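Local coordinates for Alpha/beta fold hydrolase (Pseudomonas aeruginosa, PDB 6I8W), which is a membrane-associated phospholipase A of the alpha/beta hydrolase fold that degrades membrane phospholipids and serves as a bacterial virulence factor, at residues F198-V201 / Q202-L206; P207-L210 / K211-L214. All coordinates share one frame; numbering follows the deposited sequence.

Contact 1 (F198-V201 / Q202-L206). With BOG (octyl beta-D-glucopyranoside), chain D.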
loop_
_atom_site.group_PDB
_atom_site.type_symbol
_atom_site.label_atom_id
_atom_site.label_comp_id
_atom_site.label_asym_id
_atom_site.label_seq_id
_atom_site.Cartn_x
_atom_site.Cartn_y
_atom_site.Cartn_z
ATOM N N PHE A 198 -8.718 -9.108 9.800
ATOM C CA PHE A 198 -9.608 -8.727 8.707
ATOM C C PHE A 198 -8.946 -8.845 7.322
ATOM O O PHE A 198 -9.622 -9.126 6.325
ATOM C CB PHE A 198 -10.104 -7.299 8.921
ATOM C CG PHE A 198 -11.257 -6.915 8.042
ATOM C CD1 PHE A 198 -12.467 -7.584 8.130
ATOM C CD2 PHE A 198 -11.151 -5.850 7.162
ATOM C CE1 PHE A 198 -13.541 -7.220 7.329
ATOM C CE2 PHE A 198 -12.216 -5.475 6.364
ATOM C CZ PHE A 198 -13.413 -6.161 6.447
ATOM N N VAL A 199 -7.633 -8.630 7.252
ATOM C CA VAL A 199 -6.963 -8.594 5.951
ATOM C C VAL A 199 -6.070 -9.815 5.693
ATOM O O VAL A 199 -5.662 -10.032 4.554
ATOM C CB VAL A 199 -6.105 -7.313 5.776
ATOM C CG1 VAL A 199 -6.960 -6.037 5.937
ATOM C CG2 VAL A 199 -4.941 -7.316 6.750
ATOM N N PHE A 200 -5.779 -10.605 6.731
ATOM C CA PHE A 200 -4.969 -11.829 6.578
ATOM C C PHE A 200 -5.759 -13.114 6.791
ATOM O O PHE A 200 -6.521 -13.235 7.754
ATOM C CB PHE A 200 -3.796 -11.856 7.567
ATOM C CG PHE A 200 -2.738 -10.827 7.311
ATOM C CD1 PHE A 200 -1.887 -10.942 6.220
ATOM C CD2 PHE A 200 -2.570 -9.759 8.187
ATOM C CE1 PHE A 200 -0.898 -9.997 5.993
ATOM C CE2 PHE A 200 -1.584 -8.812 7.971
ATOM C CZ PHE A 200 -0.750 -8.921 6.871
ATOM N N VAL A 201 -5.523 -14.109 5.940
ATOM C CA VAL A 201 -5.969 -15.449 6.274
ATOM C C VAL A 201 -4.948 -16.084 7.222
ATOM O O VAL A 201 -5.295 -16.517 8.317
ATOM C CB VAL A 201 -6.172 -16.315 5.016
ATOM C CG1 VAL A 201 -6.502 -17.760 5.407
ATOM C CG2 VAL A 201 -7.277 -15.707 4.154
ATOM N N GLN A 202 -3.688 -16.141 6.802
ATOM C CA GLN A 202 -2.618 -16.598 7.684
ATOM C C GLN A 202 -1.727 -15.408 7.946
ATOM O O GLN A 202 -1.003 -14.952 7.052
ATOM C CB GLN A 202 -1.801 -17.756 7.066
ATOM C CG GLN A 202 -2.532 -19.092 6.997
ATOM C CD GLN A 202 -1.645 -20.231 6.492
ATOM O OE1 GLN A 202 -1.164 -20.205 5.356
ATOM N NE2 GLN A 202 -1.429 -21.234 7.337
ATOM N N GLN A 203 -1.794 -14.884 9.161
ATOM C CA GLN A 203 -1.053 -13.684 9.467
ATOM C C GLN A 203 0.418 -14.023 9.669
ATOM O O GLN A 203 0.741 -14.959 10.378
ATOM C CB GLN A 203 -1.607 -13.000 10.707
ATOM C CG GLN A 203 -0.886 -11.705 11.023
ATOM C CD GLN A 203 -0.936 -11.371 12.488
ATOM O OE1 GLN A 203 -2.012 -11.277 13.076
ATOM N NE2 GLN A 203 0.231 -11.204 13.094
ATOM N N PRO A 204 1.312 -13.258 9.037
ATOM C CA PRO A 204 2.732 -13.462 9.348
ATOM C C PRO A 204 3.030 -13.160 10.824
ATOM O O PRO A 204 2.392 -12.281 11.404
ATOM C CB PRO A 204 3.445 -12.462 8.420
ATOM C CG PRO A 204 2.473 -12.203 7.309
ATOM C CD PRO A 204 1.105 -12.290 7.945
ATOM N N PRO A 205 3.982 -13.895 11.425
ATOM C CA PRO A 205 4.405 -13.707 12.819
ATOM C C PRO A 205 4.835 -12.262 13.066
ATOM O O PRO A 205 5.584 -11.695 12.263
ATOM C CB PRO A 205 5.603 -14.660 12.959
ATOM C CG PRO A 205 5.407 -15.671 11.912
ATOM C CD PRO A 205 4.740 -14.968 10.762
ATOM N N LEU A 206 4.355 -11.695 14.161
ATOM C CA LEU A 206 4.616 -10.318 14.558
ATOM C C LEU A 206 4.943 -10.313 16.045
ATOM O O LEU A 206 4.118 -10.730 16.848
ATOM C CB LEU A 206 3.397 -9.428 14.275
ATOM C CG LEU A 206 3.526 -7.908 14.420
ATOM C CD1 LEU A 206 4.551 -7.357 13.453
ATOM C CD2 LEU A 206 2.178 -7.242 14.186
HETATM C C1 BOG D . 9.550 -10.041 12.382
HETATM O O1 BOG D . 8.525 -9.455 11.578
HETATM C C2 BOG D . 9.249 -11.543 12.476
HETATM O O2 BOG D . 8.277 -11.739 13.500
HETATM C C3 BOG D . 10.464 -12.424 12.761
HETATM O O3 BOG D . 10.147 -13.819 12.639
HETATM C C4 BOG D . 11.552 -12.044 11.776
HETATM O O4 BOG D . 12.685 -12.924 11.893
HETATM C C5 BOG D . 11.908 -10.595 12.103
HETATM O O5 BOG D . 10.811 -9.724 11.781
HETATM C C6 BOG D . 13.191 -10.124 11.418
HETATM O O6 BOG D . 12.908 -9.342 10.255
HETATM C "C1'" BOG D . 8.628 -8.039 11.467
HETATM C "C2'" BOG D . 7.732 -7.573 10.329
HETATM C "C3'" BOG D . 6.529 -8.496 10.222
HETATM C "C4'" BOG D . 5.466 -7.945 9.290
HETATM C "C5'" BOG D . 4.095 -8.278 9.862
HETATM C "C6'" BOG D . 2.997 -8.048 8.835
HETATM C "C7'" BOG D . 1.658 -7.845 9.528
HETATM C "C8'" BOG D . 1.356 -9.004 10.448
HETATM O O HOH W 1 -3.753 -15.989 11.167
#
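Pro204 lays its CD over one face of the Phe200 ring, 3.8 Å from the ring centroid, a CH-pi contact. The methylene sits toward the rim, Pro204 CD being 3.6 Å from Phe200 CE1, and the pyrrolidine and the phenyl cross at about a right angle. Phe200 is the first residue to leave the helix; with CG beside its own backbone N and anti to the carbonyl carbon (chi1 -68°), the ring reaches Pro204, four residues on. Gln203 comes in obliquely, its CG 3.8 Å from Phe200 CD2 and its amide plane turned 48° from the ring. Beyond CG the chain runs extended, and Gln203 NE2 donates to Pro204 O at 2.9 Å with an N-H...O angle of 154°; OE1 is held by Gln193 of helix 191-199, so both ends of the amide are engaged and its flip is set. The octyl tail of the glucoside ends here, C7' lying 3.7 Å from Phe200 CE2 and C8' 3.6 Å from Gln203 CG, while its sugar O2 donates to Pro205 O. One water donates to Val201 O and accepts from Gln203 N, and Glu291 takes the backbone N-H groups of Val201 and Gln202. Val199 bonds through its backbone to His286, and the Phe200 side chain lies near a bound myristic acid and near, without touching, what is probably the Ser-His-Asp triad. This is a helix exit running into a proline-rich connection of an alpha/beta hydrolase, beside the bound fatty acid, consistent with a lipid-binding pocket.

Contact 2 (P207-L210 / K211-L214). With BOG (octyl beta-D-glucopyranoside), chain D.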
loop_
_atom_site.group_PDB
_atom_site.type_symbol
_atom_site.label_atom_id
_atom_site.label_comp_id
_atom_site.label_asym_id
_atom_site.label_seq_id
_atom_site.Cartn_x
_atom_site.Cartn_y
_atom_site.Cartn_z
ATOM N N PRO A 207 6.158 -9.887 16.414
ATOM C CA PRO A 207 6.533 -9.812 17.833
ATOM C C PRO A 207 5.582 -8.896 18.615
ATOM O O PRO A 207 5.270 -7.826 18.115
ATOM C CB PRO A 207 7.945 -9.217 17.798
ATOM C CG PRO A 207 8.447 -9.482 16.422
ATOM C CD PRO A 207 7.246 -9.450 15.525
ATOM N N ALA A 208 5.140 -9.324 19.796
ATOM C CA ALA A 208 4.166 -8.582 20.607
ATOM C C ALA A 208 4.534 -7.110 20.858
ATOM O O ALA A 208 3.671 -6.241 20.721
ATOM C CB ALA A 208 3.936 -9.306 21.951
ATOM N N PRO A 209 5.800 -6.821 21.234
ATOM C CA PRO A 209 6.114 -5.400 21.420
ATOM C C PRO A 209 5.979 -4.587 20.128
ATOM O O PRO A 209 5.501 -3.460 20.172
ATOM C CB PRO A 209 7.564 -5.425 21.916
ATOM C CG PRO A 209 7.724 -6.785 22.555
ATOM C CD PRO A 209 6.910 -7.687 21.680
ATOM N N LEU A 210 6.382 -5.150 18.994
ATOM C CA LEU A 210 6.248 -4.441 17.729
ATOM C C LEU A 210 4.776 -4.236 17.376
ATOM O O LEU A 210 4.382 -3.166 16.914
ATOM C CB LEU A 210 6.954 -5.193 16.595
ATOM C CG LEU A 210 6.804 -4.530 15.217
ATOM C CD1 LEU A 210 7.325 -3.106 15.231
ATOM C CD2 LEU A 210 7.524 -5.346 14.160
ATOM N N LYS A 211 3.967 -5.261 17.608
ATOM C CA LYS A 211 2.539 -5.183 17.324
ATOM C C LYS A 211 1.851 -4.061 18.102
ATOM O O LYS A 211 1.076 -3.309 17.540
ATOM C CB LYS A 211 1.863 -6.512 17.652
ATOM C CG LYS A 211 0.352 -6.479 17.497
ATOM C CD LYS A 211 -0.256 -7.747 18.065
ATOM C CE LYS A 211 -1.661 -7.496 18.583
ATOM N NZ LYS A 211 -2.253 -8.717 19.216
ATOM N N ARG A 212 2.147 -3.953 19.393
ATOM C CA ARG A 212 1.540 -2.914 20.217
ATOM C C ARG A 212 1.876 -1.505 19.722
ATOM O O ARG A 212 1.025 -0.614 19.724
ATOM C CB ARG A 212 1.966 -3.076 21.680
ATOM C CG ARG A 212 1.165 -4.139 22.414
ATOM C CD ARG A 212 1.474 -4.179 23.907
ATOM N NE ARG A 212 2.414 -5.244 24.247
ATOM C CZ ARG A 212 3.690 -5.045 24.559
ATOM N NH1 ARG A 212 4.185 -3.812 24.585
ATOM N NH2 ARG A 212 4.469 -6.078 24.854
ATOM N N TYR A 213 3.120 -1.291 19.313
ATOM C CA TYR A 213 3.517 0.025 18.815
ATOM C C TYR A 213 2.828 0.319 17.492
ATOM O O TYR A 213 2.375 1.438 17.267
ATOM C CB TYR A 213 5.032 0.129 18.693
ATOM C CG TYR A 213 5.547 1.489 18.276
ATOM C CD1 TYR A 213 5.265 2.627 19.037
ATOM C CD2 TYR A 213 6.414 1.622 17.207
ATOM C CE1 TYR A 213 5.776 3.868 18.689
ATOM C CE2 TYR A 213 6.932 2.851 16.855
ATOM C CZ TYR A 213 6.608 3.969 17.593
ATOM O OH TYR A 213 7.139 5.177 17.228
ATOM N N LEU A 214 2.762 -0.669 16.607
ATOM C CA LEU A 214 2.053 -0.482 15.336
ATOM C C LEU A 214 0.594 -0.103 15.616
ATOM O O LEU A 214 0.035 0.780 14.960
ATOM C CB LEU A 214 2.115 -1.741 14.471
ATOM C CG LEU A 214 3.509 -2.078 13.939
ATOM C CD1 LEU A 214 3.494 -3.394 13.170
ATOM C CD2 LEU A 214 4.042 -0.934 13.080
HETATM C C1 BOG D . 9.550 -10.041 12.382
HETATM O O1 BOG D . 8.525 -9.455 11.578
HETATM C C2 BOG D . 9.249 -11.543 12.476
HETATM O O2 BOG D . 8.277 -11.739 13.500
HETATM C C3 BOG D . 10.464 -12.424 12.761
HETATM O O3 BOG D . 10.147 -13.819 12.639
HETATM C C4 BOG D . 11.552 -12.044 11.776
HETATM O O4 BOG D . 12.685 -12.924 11.893
HETATM C C5 BOG D . 11.908 -10.595 12.103
HETATM O O5 BOG D . 10.811 -9.724 11.781
HETATM C C6 BOG D . 13.191 -10.124 11.418
HETATM O O6 BOG D . 12.908 -9.342 10.255
HETATM C "C1'" BOG D . 8.628 -8.039 11.467
HETATM C "C2'" BOG D . 7.732 -7.573 10.329
HETATM C "C3'" BOG D . 6.529 -8.496 10.222
HETATM C "C4'" BOG D . 5.466 -7.945 9.290
HETATM C "C5'" BOG D . 4.095 -8.278 9.862
HETATM C "C6'" BOG D . 2.997 -8.048 8.835
HETATM C "C7'" BOG D . 1.658 -7.845 9.528
HETATM C "C8'" BOG D . 1.356 -9.004 10.448
#
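Leu210 and Leu214 meet one helical turn apart, Leu210 CG lying 4.1 Å from Leu214 CD1 as the two side chains cross obliquely. Their first torsions differ: Leu210 sends CG anti to its backbone N (chi1 178°), whereas Leu214 keeps CG beside its own N (chi1 -68°), which brings Leu214 CG to 3.3 Å from Leu210 O. Leu214 N donates to Leu210 O at 3.0 Å, so this carbonyl is gripped from the next turn and screened by an apolar branch. Leu210, the buried residue of the group, also reaches the glucoside, its CD2 4.0 Å from C1' where the alkyl chain begins. Closer still to the sugar, Pro207 CD lies 3.2 Å from the glucoside O2.

Lys211 closes the first turn: its N donates to Pro207 O at 2.9 Å, and Pro207 occupies the N-cap position. Its CB packs by the carbonyls of Pro207 and Ala208, but the extended chain then leads away, and NZ bonds to Gln193 of helix 191-199. Arg212 instead bends at chi3 (-99°) and folds back over the first turn, one guanidinium face resting on Pro209 CA and Ala208 O. Arg212 NH2 lies 4.0 Å from Pro209 CG. Its backbone N is bonded to Ala208 O, whose partial negative charge beneath the cationic group is probably favourable. Tyr213 N to Pro209 O is a weak bond.

These residues form the opening turns of helix 208-234. Pro209, Leu210 and Tyr213 pack against the long N-terminal helix 3-38, Lys211 ties back to helix 191-199, and Leu214 touches the bound myristic acid.

How the contacts relate
Both contacts lie toward the surface, each with one buried residue among those that touch, Phe200 in contact 1 and Leu210 in contact 2. Contact 1 belongs to the connection leaving helix 191-199, contact 2 to the start of helix 208-234. In the irregular chain, a ring-proline contact, a side-chain amide and a water do the work; in the helix, regular backbone bonds carry it and side chains pack along the turns. Leu206 joins them, its CD2 3.6 Å from Lys211 CB, and Gln193 bonds to a residue of each. The octyl glucoside also spans both, its tail at Phe200 and Gln203, its sugar at Pro205 and Pro207, with the start of its chain at Leu210.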